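Local coordinates for protein EIAV protease (Equine infectious anemia virus, PDB 1FMB) that probably cleaves viral polyproteins as a homodimeric retroviral aspartyl protease, here bound to a peptide-like inhibitor, at residues L24-T35 against V82-D93; I69-M80 against D93-K101. The protein carries 1 engineered substitution. All coordinates share one frame; numbering follows the deposited sequence. Where two conformers were deposited one is given.

Interaction 1 (L24-T35 against V82-D93); sequences LDTGADTSVLTT and VADIPVTILGRD. With HYB ([2-(2-methyl-propane-2-sulfonylmethyl)-3-naphthalen-1-yl-propionyl-valinyl]-phenylalaninol), chain B.
V32 and I89 exchange two backbone hydrogen bonds as an isolated antiparallel pair, V32 N to I89 O and I89 N to V32 O, both 2.9 Å, whereas L24 with L90 and L33 with V82 pair in parallel. The contact joins the D25-T26-G27 loop, the Asp-Thr-Gly signature of retroviral aspartyl proteases, to the chain that leads into helix 92-97. I89 turns its CG2 methyl onto A28 CB (3.6 Å) and D25 OD2, hydrogen-bonded to another bound copy of the inhibitor. In the present copy, I89 CD1 meets C30 of the valine side chain, and O33 accepts from D29 N (2.8 Å). With chi1 at -68°, S31 OG lies where it accepts from G91 N (2.9 Å) and donates to D93 OD1 (2.8 Å), so two bonds fix its rotation at the helix start. The D29-R92 salt bridge is twisted: OD1 of D29 lies near the guanidinium plane, yet R92 NH2 reaches it at 2.9 Å from 68° above the carboxylate plane. R8 of the second subunit takes D29 OD2, and T26 OG1 bonds L24 O of that subunit. At the guanidinium edge, in its plane, a water accepts from R92 NE (2.8 Å) and donates to T26 O.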
loop_
_atom_site.group_PDB
_atom_site.type_symbol
_atom_site.label_atom_id
_atom_site.label_comp_id
_atom_site.label_asym_id
_atom_site.label_seq_id
_atom_site.Cartn_x
_atom_site.Cartn_y
_atom_site.Cartn_z
ATOM N N LEU A 24 -3.754 0.553 7.168
ATOM C CA LEU A 24 -4.739 1.108 6.226
ATOM C C LEU A 24 -3.931 1.369 4.930
ATOM O O LEU A 24 -3.038 2.231 4.869
ATOM C CB LEU A 24 -5.255 2.451 6.748
ATOM C CG LEU A 24 -5.805 2.244 8.197
ATOM C CD1 LEU A 24 -6.282 3.582 8.757
ATOM C CD2 LEU A 24 -6.907 1.242 8.104
ATOM N N ASP A 25 -4.212 0.545 3.955
ATOM C CA ASP A 25 -3.389 0.509 2.745
ATOM C C ASP A 25 -4.065 0.787 1.416
ATOM O O ASP A 25 -4.757 -0.053 0.827
ATOM C CB ASP A 25 -2.750 -0.904 2.746
ATOM C CG ASP A 25 -1.671 -1.146 1.687
ATOM O OD1 ASP A 25 -1.382 -0.176 0.941
ATOM O OD2 ASP A 25 -1.295 -2.324 1.629
ATOM N N THR A 26 -3.820 2.023 0.951
ATOM C CA THR A 26 -4.430 2.395 -0.366
ATOM C C THR A 26 -3.796 1.638 -1.539
ATOM O O THR A 26 -4.419 1.713 -2.618
ATOM C CB THR A 26 -4.338 3.895 -0.669
ATOM O OG1 THR A 26 -2.946 4.284 -0.652
ATOM C CG2 THR A 26 -4.980 4.694 0.467
ATOM N N GLY A 27 -2.625 1.039 -1.417
ATOM C CA GLY A 27 -2.022 0.268 -2.487
ATOM C C GLY A 27 -2.449 -1.180 -2.478
ATOM O O GLY A 27 -1.895 -1.953 -3.242
ATOM N N ALA A 28 -3.408 -1.654 -1.680
ATOM C CA ALA A 28 -3.845 -3.039 -1.627
ATOM C C ALA A 28 -5.251 -3.073 -2.203
ATOM O O ALA A 28 -6.117 -2.283 -1.766
ATOM C CB ALA A 28 -3.801 -3.574 -0.178
ATOM N N ASP A 29 -5.440 -3.872 -3.279
ATOM C CA ASP A 29 -6.790 -3.936 -3.851
ATOM C C ASP A 29 -7.814 -4.612 -2.956
ATOM O O ASP A 29 -8.998 -4.290 -3.026
ATOM C CB ASP A 29 -6.846 -4.750 -5.140
ATOM C CG ASP A 29 -6.073 -4.126 -6.287
ATOM O OD1 ASP A 29 -5.700 -2.929 -6.285
ATOM O OD2 ASP A 29 -5.928 -4.885 -7.290
ATOM N N THR A 30 -7.253 -5.464 -2.101
ATOM C CA THR A 30 -8.120 -6.247 -1.247
ATOM C C THR A 30 -7.454 -6.414 0.096
ATOM O O THR A 30 -6.295 -6.080 0.352
ATOM C CB THR A 30 -8.331 -7.592 -2.023
ATOM O OG1 THR A 30 -9.356 -8.296 -1.312
ATOM C CG2 THR A 30 -7.056 -8.410 -2.038
ATOM N N SER A 31 -8.249 -6.800 1.064
ATOM C CA SER A 31 -7.779 -6.900 2.478
ATOM C C SER A 31 -7.277 -8.316 2.802
ATOM O O SER A 31 -7.887 -9.284 2.358
ATOM C CB SER A 31 -8.992 -6.569 3.283
ATOM O OG SER A 31 -9.383 -5.203 3.139
ATOM N N VAL A 32 -6.249 -8.408 3.628
ATOM C CA VAL A 32 -5.643 -9.689 3.963
ATOM C C VAL A 32 -5.316 -9.792 5.447
ATOM O O VAL A 32 -4.704 -8.950 6.082
ATOM C CB VAL A 32 -4.283 -9.765 3.209
ATOM C CG1 VAL A 32 -3.694 -11.195 3.355
ATOM C CG2 VAL A 32 -4.531 -9.538 1.709
ATOM N N LEU A 33 -5.762 -10.885 6.019
ATOM C CA LEU A 33 -5.459 -11.167 7.446
ATOM C C LEU A 33 -4.232 -12.095 7.395
ATOM O O LEU A 33 -4.145 -13.059 6.591
ATOM C CB LEU A 33 -6.722 -11.922 7.795
ATOM C CG LEU A 33 -7.166 -12.320 9.176
ATOM C CD1 LEU A 33 -7.201 -11.054 10.047
ATOM C CD2 LEU A 33 -8.522 -13.003 9.030
ATOM N N THR A 34 -3.331 -11.807 8.339
ATOM C CA THR A 34 -2.158 -12.706 8.448
ATOM C C THR A 34 -2.670 -14.014 9.051
ATOM O O THR A 34 -3.677 -14.118 9.762
ATOM C CB THR A 34 -1.030 -12.153 9.312
ATOM O OG1 THR A 34 -1.417 -12.088 10.723
ATOM C CG2 THR A 34 -0.560 -10.753 9.006
ATOM N N THR A 35 -2.038 -15.144 8.748
ATOM C CA THR A 35 -2.459 -16.421 9.327
ATOM C C THR A 35 -2.386 -16.443 10.875
ATOM O O THR A 35 -3.261 -17.123 11.456
ATOM C CB THR A 35 -1.455 -17.470 8.813
ATOM O OG1 THR A 35 -1.466 -17.433 7.373
ATOM C CG2 THR A 35 -1.830 -18.845 9.354
ATOM N N VAL A 82 -6.628 -14.744 3.690
ATOM C CA VAL A 82 -5.696 -15.104 4.780
ATOM C C VAL A 82 -4.359 -15.524 4.131
ATOM O O VAL A 82 -4.340 -16.318 3.166
ATOM C CB VAL A 82 -6.246 -16.231 5.659
ATOM C CG1 VAL A 82 -5.232 -16.480 6.753
ATOM C CG2 VAL A 82 -7.637 -15.869 6.189
ATOM N N ALA A 83 -3.224 -14.985 4.551
ATOM C CA ALA A 83 -1.936 -15.362 3.927
ATOM C C ALA A 83 -0.775 -15.183 4.856
ATOM O O ALA A 83 -0.877 -14.448 5.867
ATOM C CB ALA A 83 -1.763 -14.536 2.624
ATOM N N ASP A 84 0.371 -15.926 4.617
ATOM C CA ASP A 84 1.461 -15.713 5.572
ATOM C C ASP A 84 2.234 -14.436 5.247
ATOM O O ASP A 84 3.333 -14.520 4.677
ATOM C CB ASP A 84 2.489 -16.850 5.435
ATOM C CG ASP A 84 1.950 -18.092 6.123
ATOM O OD1 ASP A 84 1.307 -17.968 7.179
ATOM O OD2 ASP A 84 2.190 -19.210 5.616
ATOM N N ILE A 85 1.680 -13.286 5.560
ATOM C CA ILE A 85 2.296 -11.995 5.328
ATOM C C ILE A 85 2.587 -11.380 6.696
ATOM O O ILE A 85 2.053 -11.852 7.682
ATOM C CB ILE A 85 1.480 -11.098 4.395
ATOM C CG1 ILE A 85 0.076 -10.777 4.924
ATOM C CG2 ILE A 85 1.341 -11.849 3.069
ATOM C CD1 ILE A 85 -0.538 -9.538 4.257
ATOM N N PRO A 86 3.430 -10.348 6.773
ATOM C CA PRO A 86 3.856 -9.797 8.044
ATOM C C PRO A 86 2.831 -8.958 8.761
ATOM O O PRO A 86 3.043 -8.729 9.945
ATOM C CB PRO A 86 4.996 -8.832 7.603
ATOM C CG PRO A 86 5.400 -9.423 6.304
ATOM C CD PRO A 86 4.133 -9.818 5.609
ATOM N N VAL A 87 1.791 -8.469 8.045
ATOM C CA VAL A 87 0.878 -7.591 8.828
ATOM C C VAL A 87 -0.535 -7.710 8.293
ATOM O O VAL A 87 -0.654 -8.153 7.139
ATOM C CB VAL A 87 1.427 -6.154 8.638
ATOM C CG1 VAL A 87 1.444 -5.744 7.166
ATOM C CG2 VAL A 87 0.676 -5.083 9.406
ATOM N N THR A 88 -1.564 -7.381 9.061
ATOM C CA THR A 88 -2.924 -7.523 8.506
ATOM C C THR A 88 -3.225 -6.145 7.893
ATOM O O THR A 88 -2.879 -5.111 8.458
ATOM C CB THR A 88 -3.896 -7.754 9.669
ATOM O OG1 THR A 88 -3.757 -9.150 10.004
ATOM C CG2 THR A 88 -5.332 -7.465 9.221
ATOM N N ILE A 89 -3.763 -6.276 6.690
ATOM C CA ILE A 89 -4.060 -5.113 5.831
ATOM C C ILE A 89 -5.503 -4.946 5.460
ATOM O O ILE A 89 -6.225 -5.841 5.022
ATOM C CB ILE A 89 -3.240 -5.405 4.522
ATOM C CG1 ILE A 89 -1.742 -5.453 4.826
ATOM C CG2 ILE A 89 -3.570 -4.453 3.357
ATOM C CD1 ILE A 89 -0.885 -5.752 3.632
ATOM N N LEU A 90 -5.989 -3.723 5.670
ATOM C CA LEU A 90 -7.299 -3.325 5.226
ATOM C C LEU A 90 -6.974 -2.572 3.893
ATOM O O LEU A 90 -6.325 -1.506 3.867
ATOM C CB LEU A 90 -7.928 -2.335 6.221
ATOM C CG LEU A 90 -9.043 -2.935 7.066
ATOM C CD1 LEU A 90 -8.827 -4.371 7.471
ATOM C CD2 LEU A 90 -9.391 -2.020 8.232
ATOM N N GLY A 91 -7.419 -3.165 2.783
ATOM C CA GLY A 91 -7.186 -2.548 1.479
ATOM C C GLY A 91 -8.437 -1.748 1.067
ATOM O O GLY A 91 -9.398 -1.595 1.819
ATOM N N ARG A 92 -8.487 -1.437 -0.222
ATOM C CA ARG A 92 -9.516 -0.566 -0.802
ATOM C C ARG A 92 -10.933 -1.083 -0.677
ATOM O O ARG A 92 -11.855 -0.261 -0.552
ATOM C CB ARG A 92 -9.137 -0.209 -2.264
ATOM C CG ARG A 92 -7.850 0.676 -2.347
ATOM C CD ARG A 92 -7.758 1.189 -3.829
ATOM N NE ARG A 92 -7.586 0.127 -4.802
ATOM C CZ ARG A 92 -8.499 -0.466 -5.561
ATOM N NH1 ARG A 92 -9.803 -0.073 -5.567
ATOM N NH2 ARG A 92 -8.214 -1.458 -6.414
ATOM N N ASP A 93 -11.115 -2.394 -0.742
ATOM C CA ASP A 93 -12.459 -2.937 -0.617
ATOM C C ASP A 93 -13.048 -2.561 0.718
ATOM O O ASP A 93 -14.138 -1.997 0.727
ATOM C CB ASP A 93 -12.480 -4.456 -0.847
ATOM C CG ASP A 93 -11.575 -5.218 0.118
ATOM O OD1 ASP A 93 -10.626 -4.708 0.713
ATOM O OD2 ASP A 93 -11.799 -6.421 0.348
HETATM S S1 HYB B . -3.658 -8.726 -6.133
HETATM O O2 HYB B . -2.728 -9.444 -6.959
HETATM O O3 HYB B . -3.592 -8.906 -4.719
HETATM C C4 HYB B . 0.364 -6.256 -10.613
HETATM C C5 HYB B . 0.239 -7.201 -9.640
HETATM C C6 HYB B . -0.447 -6.886 -8.401
HETATM C C7 HYB B . -0.968 -5.656 -8.206
HETATM C C8 HYB B . -0.838 -4.589 -9.251
HETATM C C9 HYB B . -0.177 -4.936 -10.435
HETATM C C10 HYB B . -0.037 -3.967 -11.486
HETATM C C11 HYB B . -0.540 -2.704 -11.313
HETATM C C12 HYB B . -1.203 -2.348 -10.106
HETATM C C13 HYB B . -1.349 -3.295 -9.089
HETATM O O14 HYB B . 0.788 -1.312 -2.579
HETATM C C15 HYB B . 1.853 -2.106 -1.937
HETATM N N16 HYB B . 0.682 -4.060 -2.782
HETATM C C17 HYB B . 1.987 -3.379 -2.819
HETATM C C18 HYB B . 2.297 -3.027 -4.294
HETATM C C19 HYB B . 2.746 -4.111 -5.252
HETATM C C20 HYB B . 1.875 -4.785 -6.115
HETATM C C21 HYB B . 2.311 -5.745 -7.038
HETATM C C22 HYB B . 3.675 -6.051 -7.095
HETATM C C23 HYB B . 4.567 -5.377 -6.265
HETATM C C24 HYB B . 4.113 -4.421 -5.351
HETATM N N25 HYB B . -1.132 -6.265 -3.859
HETATM C C26 HYB B . -0.977 -5.847 -2.441
HETATM C C27 HYB B . 0.524 -5.371 -2.369
HETATM O O28 HYB B . 1.456 -6.032 -1.939
HETATM C C29 HYB B . -1.310 -6.957 -1.413
HETATM C C30 HYB B . -0.801 -6.590 -0.009
HETATM C C31 HYB B . -2.842 -7.160 -1.460
HETATM C C32 HYB B . -2.199 -5.939 -4.639
HETATM O O33 HYB B . -3.134 -5.231 -4.244
HETATM C C34 HYB B . -2.126 -6.436 -6.098
HETATM C C35 HYB B . -1.689 -5.200 -6.926
HETATM C C36 HYB B . -3.486 -7.014 -6.607
HETATM C C37 HYB B . -6.425 -8.529 -5.726
HETATM C C38 HYB B . -5.364 -9.209 -6.628
HETATM C C39 HYB B . -5.451 -10.731 -6.357
HETATM C C40 HYB B . -5.588 -8.904 -8.130
HETATM O O HOH W 1 -4.828 0.215 -4.842
HETATM O O HOH W 2 -10.357 -9.538 0.703
#

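Interaction 2 (I69-M80 against D93-K101); sequences IKKKGRHIKTRM and DILQDLGAK
I69 and I94 both hold CG1 anti to the carbonyl carbon (chi1 -66° and -72°) and continue fully extended, which brings their CD1 methyls together tip to tip. The CD1 atoms of I69 and I94 stand only 3.3 Å apart, tighter than ordinary packing. T78 CG2 reaches the I94 CD1 methyl at 4.0 Å, and M80 comes across it at about a right angle through CG. One turn further along the helix, L98 CD2 wedges between two strand residues, 3.7 Å from I76 CD1 and 3.7 Å from R74 CD. The aliphatic part of R74 thus extends the apolar strip, while its guanidinium spreads over the helix end with L98 O lying 3.5 Å above the centre of one face. R74 NE makes a weak bond to D97 O (3.3 Å), reinforced by a water at the guanidinium edge that accepts from NE and donates to the same carbonyl. K72, bent at chi3, brings NZ to L98 O at 2.8 Å, nearly in line with the C=O bond; the ammonium also binds L104 O of the second subunit. These cations gather where the helix dipole would be expected to be negative. The D97 and L98 carbonyls lie at the Schellman turn in which G99 N and A100 N bond back to Q96 O and L95 O, where the C-terminal helix of this retroviral protease fold packs against a type I' hairpin.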
loop_
_atom_site.group_PDB
_atom_site.type_symbol
_atom_site.label_atom_id
_atom_site.label_comp_id
_atom_site.label_asym_id
_atom_site.label_seq_id
_atom_site.Cartn_x
_atom_site.Cartn_y
_atom_site.Cartn_z
ATOM N N ILE A 69 -16.507 -7.105 10.644
ATOM C CA ILE A 69 -15.582 -6.071 11.106
ATOM C C ILE A 69 -16.394 -4.941 11.758
ATOM O O ILE A 69 -17.377 -4.579 11.147
ATOM C CB ILE A 69 -14.760 -5.453 9.955
ATOM C CG1 ILE A 69 -13.843 -6.567 9.405
ATOM C CG2 ILE A 69 -13.891 -4.275 10.366
ATOM C CD1 ILE A 69 -13.096 -6.134 8.173
ATOM N N LYS A 70 -15.954 -4.493 12.919
ATOM C CA LYS A 70 -16.653 -3.399 13.579
ATOM C C LYS A 70 -15.641 -2.275 13.815
ATOM O O LYS A 70 -14.514 -2.364 14.301
ATOM C CB LYS A 70 -17.409 -3.958 14.777
ATOM N N LYS A 71 -16.010 -1.068 13.353
ATOM C CA LYS A 71 -15.186 0.147 13.468
ATOM C C LYS A 71 -16.062 1.350 13.079
ATOM O O LYS A 71 -16.900 1.226 12.186
ATOM C CB LYS A 71 -14.024 0.154 12.461
ATOM C CG LYS A 71 -13.053 1.306 12.517
ATOM C CD LYS A 71 -12.232 1.372 13.787
ATOM C CE LYS A 71 -11.243 2.534 13.822
ATOM N NZ LYS A 71 -10.505 2.490 15.122
ATOM N N LYS A 72 -15.735 2.496 13.673
ATOM C CA LYS A 72 -16.477 3.723 13.331
ATOM C C LYS A 72 -17.976 3.433 13.440
ATOM O O LYS A 72 -18.780 3.842 12.599
ATOM C CB LYS A 72 -16.190 4.010 11.861
ATOM C CG LYS A 72 -15.211 5.058 11.425
ATOM C CD LYS A 72 -15.443 5.244 9.921
ATOM C CE LYS A 72 -15.661 6.733 9.631
ATOM N NZ LYS A 72 -15.583 7.106 8.188
ATOM N N GLY A 73 -18.399 2.663 14.436
ATOM C CA GLY A 73 -19.793 2.296 14.592
ATOM C C GLY A 73 -20.372 1.564 13.391
ATOM O O GLY A 73 -21.604 1.533 13.319
ATOM N N ARG A 74 -19.596 1.034 12.445
ATOM C CA ARG A 74 -20.129 0.308 11.311
ATOM C C ARG A 74 -19.992 -1.187 11.601
ATOM O O ARG A 74 -19.238 -1.650 12.457
ATOM C CB ARG A 74 -19.434 0.589 9.986
ATOM C CG ARG A 74 -19.799 1.976 9.445
ATOM C CD ARG A 74 -18.559 2.597 8.817
ATOM N NE ARG A 74 -18.947 3.175 7.528
ATOM C CZ ARG A 74 -19.095 4.484 7.387
ATOM N NH1 ARG A 74 -18.661 5.248 8.374
ATOM N NH2 ARG A 74 -19.595 4.960 6.258
ATOM N N HIS A 75 -20.788 -1.954 10.877
ATOM C CA HIS A 75 -20.762 -3.414 11.062
ATOM C C HIS A 75 -20.575 -3.991 9.667
ATOM O O HIS A 75 -21.581 -3.965 8.944
ATOM C CB HIS A 75 -22.145 -3.800 11.592
ATOM C CG HIS A 75 -22.072 -5.134 12.247
ATOM N ND1 HIS A 75 -21.852 -5.239 13.605
ATOM C CD2 HIS A 75 -22.185 -6.386 11.747
ATOM C CE1 HIS A 75 -21.833 -6.529 13.920
ATOM N NE2 HIS A 75 -22.039 -7.242 12.819
ATOM N N ILE A 76 -19.371 -4.393 9.267
ATOM C CA ILE A 76 -19.233 -4.878 7.895
ATOM C C ILE A 76 -19.082 -6.394 7.876
ATOM O O ILE A 76 -18.294 -6.925 8.650
ATOM C CB ILE A 76 -18.007 -4.177 7.305
ATOM C CG1 ILE A 76 -18.411 -2.728 6.988
ATOM C CG2 ILE A 76 -17.486 -4.834 6.049
ATOM C CD1 ILE A 76 -17.287 -1.805 7.393
ATOM N N LYS A 77 -19.864 -7.023 7.019
ATOM C CA LYS A 77 -19.823 -8.489 6.952
ATOM C C LYS A 77 -19.230 -8.748 5.569
ATOM O O LYS A 77 -19.800 -8.327 4.545
ATOM C CB LYS A 77 -21.238 -9.029 6.928
ATOM C CG LYS A 77 -21.729 -10.011 7.943
ATOM C CD LYS A 77 -22.417 -9.147 9.007
ATOM C CE LYS A 77 -23.294 -9.958 9.950
ATOM N NZ LYS A 77 -22.552 -10.979 10.755
ATOM N N THR A 78 -18.057 -9.356 5.518
ATOM C CA THR A 78 -17.471 -9.590 4.205
ATOM C C THR A 78 -16.512 -10.765 4.262
ATOM O O THR A 78 -16.571 -11.525 5.234
ATOM C CB THR A 78 -16.768 -8.278 3.798
ATOM O OG1 THR A 78 -16.329 -8.438 2.445
ATOM C CG2 THR A 78 -15.634 -7.937 4.748
ATOM N N ARG A 79 -15.726 -11.005 3.219
ATOM C CA ARG A 79 -14.760 -12.061 3.210
ATOM C C ARG A 79 -13.383 -11.385 3.202
ATOM O O ARG A 79 -13.241 -10.298 2.612
ATOM C CB ARG A 79 -14.820 -12.996 2.020
ATOM C CG ARG A 79 -15.870 -14.070 2.298
ATOM C CD ARG A 79 -15.295 -15.416 1.912
ATOM N NE ARG A 79 -16.318 -16.270 1.326
ATOM C CZ ARG A 79 -16.078 -16.932 0.188
ATOM N NH1 ARG A 79 -14.936 -16.848 -0.487
ATOM N NH2 ARG A 79 -17.053 -17.696 -0.297
ATOM N N MET A 80 -12.387 -11.963 3.859
ATOM C CA MET A 80 -11.057 -11.412 3.867
ATOM C C MET A 80 -10.133 -12.561 3.425
ATOM O O MET A 80 -10.444 -13.711 3.747
ATOM C CB MET A 80 -10.563 -11.071 5.276
ATOM C CG MET A 80 -10.844 -9.615 5.603
ATOM S SD MET A 80 -10.234 -9.140 7.222
ATOM C CE MET A 80 -8.583 -8.449 7.005
ATOM N N ASP A 93 -11.115 -2.394 -0.742
ATOM C CA ASP A 93 -12.459 -2.937 -0.617
ATOM C C ASP A 93 -13.048 -2.561 0.718
ATOM O O ASP A 93 -14.138 -1.997 0.727
ATOM C CB ASP A 93 -12.480 -4.456 -0.847
ATOM C CG ASP A 93 -11.575 -5.218 0.118
ATOM O OD1 ASP A 93 -10.626 -4.708 0.713
ATOM O OD2 ASP A 93 -11.799 -6.421 0.348
ATOM N N ILE A 94 -12.331 -2.710 1.833
ATOM C CA ILE A 94 -12.858 -2.359 3.145
ATOM C C ILE A 94 -12.731 -0.887 3.447
ATOM O O ILE A 94 -13.579 -0.261 4.118
ATOM C CB ILE A 94 -12.186 -3.274 4.211
ATOM C CG1 ILE A 94 -12.758 -4.670 4.035
ATOM C CG2 ILE A 94 -12.649 -2.769 5.585
ATOM C CD1 ILE A 94 -12.285 -5.740 4.992
ATOM N N LEU A 95 -11.677 -0.213 2.972
ATOM C CA LEU A 95 -11.549 1.220 3.155
ATOM C C LEU A 95 -12.738 1.978 2.541
ATOM O O LEU A 95 -13.179 2.977 3.095
ATOM C CB LEU A 95 -10.237 1.686 2.514
ATOM C CG LEU A 95 -8.977 1.324 3.293
ATOM C CD1 LEU A 95 -7.734 1.868 2.603
ATOM C CD2 LEU A 95 -8.983 1.731 4.764
ATOM N N GLN A 96 -13.223 1.568 1.373
ATOM C CA GLN A 96 -14.354 2.166 0.670
ATOM C C GLN A 96 -15.597 2.004 1.542
ATOM O O GLN A 96 -16.393 2.945 1.779
ATOM C CB GLN A 96 -14.546 1.513 -0.698
ATOM C CG GLN A 96 -15.634 2.135 -1.552
ATOM C CD GLN A 96 -15.819 1.479 -2.914
ATOM O OE1 GLN A 96 -15.035 0.620 -3.305
ATOM N NE2 GLN A 96 -16.865 1.866 -3.640
ATOM N N ASP A 97 -15.749 0.814 2.095
ATOM C CA ASP A 97 -16.872 0.520 2.993
ATOM C C ASP A 97 -16.856 1.458 4.204
ATOM O O ASP A 97 -17.903 1.947 4.617
ATOM C CB ASP A 97 -16.845 -0.908 3.561
ATOM C CG ASP A 97 -17.244 -1.899 2.481
ATOM O OD1 ASP A 97 -18.015 -1.453 1.603
ATOM O OD2 ASP A 97 -16.802 -3.068 2.457
ATOM N N LEU A 98 -15.715 1.712 4.821
ATOM C CA LEU A 98 -15.574 2.558 5.957
ATOM C C LEU A 98 -15.630 4.043 5.564
ATOM O O LEU A 98 -15.643 4.845 6.514
ATOM C CB LEU A 98 -14.280 2.387 6.785
ATOM C CG LEU A 98 -14.202 1.015 7.476
ATOM C CD1 LEU A 98 -12.817 0.726 8.027
ATOM C CD2 LEU A 98 -15.212 0.947 8.614
ATOM N N GLY A 99 -15.640 4.446 4.315
ATOM C CA GLY A 99 -15.680 5.874 4.024
ATOM C C GLY A 99 -14.305 6.496 4.035
ATOM O O GLY A 99 -14.223 7.714 4.087
ATOM N N ALA A 100 -13.184 5.770 3.991
ATOM C CA ALA A 100 -11.856 6.373 4.031
ATOM C C ALA A 100 -11.569 7.096 2.718
ATOM O O ALA A 100 -12.138 6.759 1.698
ATOM C CB ALA A 100 -10.747 5.310 4.124
ATOM N N LYS A 101 -10.791 8.146 2.750
ATOM C CA LYS A 101 -10.499 8.830 1.479
ATOM C C LYS A 101 -9.051 9.295 1.539
ATOM O O LYS A 101 -8.525 9.616 2.601
ATOM C CB LYS A 101 -11.467 9.996 1.264
ATOM C CG LYS A 101 -11.254 11.066 2.324
ATOM C CD LYS A 101 -12.175 12.265 2.156
ATOM C CE LYS A 101 -13.617 11.786 2.037
ATOM N NZ LYS A 101 -14.546 12.925 2.313
HETATM O O HOH W 3 -20.066 1.163 5.766
#

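Overall arrangement
Interaction 1 lies near the centre of the chain and is largely buried, whereas interaction 2, whose centre is about 13 Å from that of interaction 1, is partly buried, with exposed K72 and R74 at the hairpin turn. Both use strand 74-83 and helix 92-97, and D93 belongs to both. The first combines strand pairing with a buried hydroxyl and a salt bridge at the helix start, beside the inhibitor; the second works along the helix side and at its end, with apolar packing bordered by lysine and arginine. They meet directly where I94 CD1 packs on S31 OG and M80 CE on the backbone of V32 and L33. Each also reaches the second subunit.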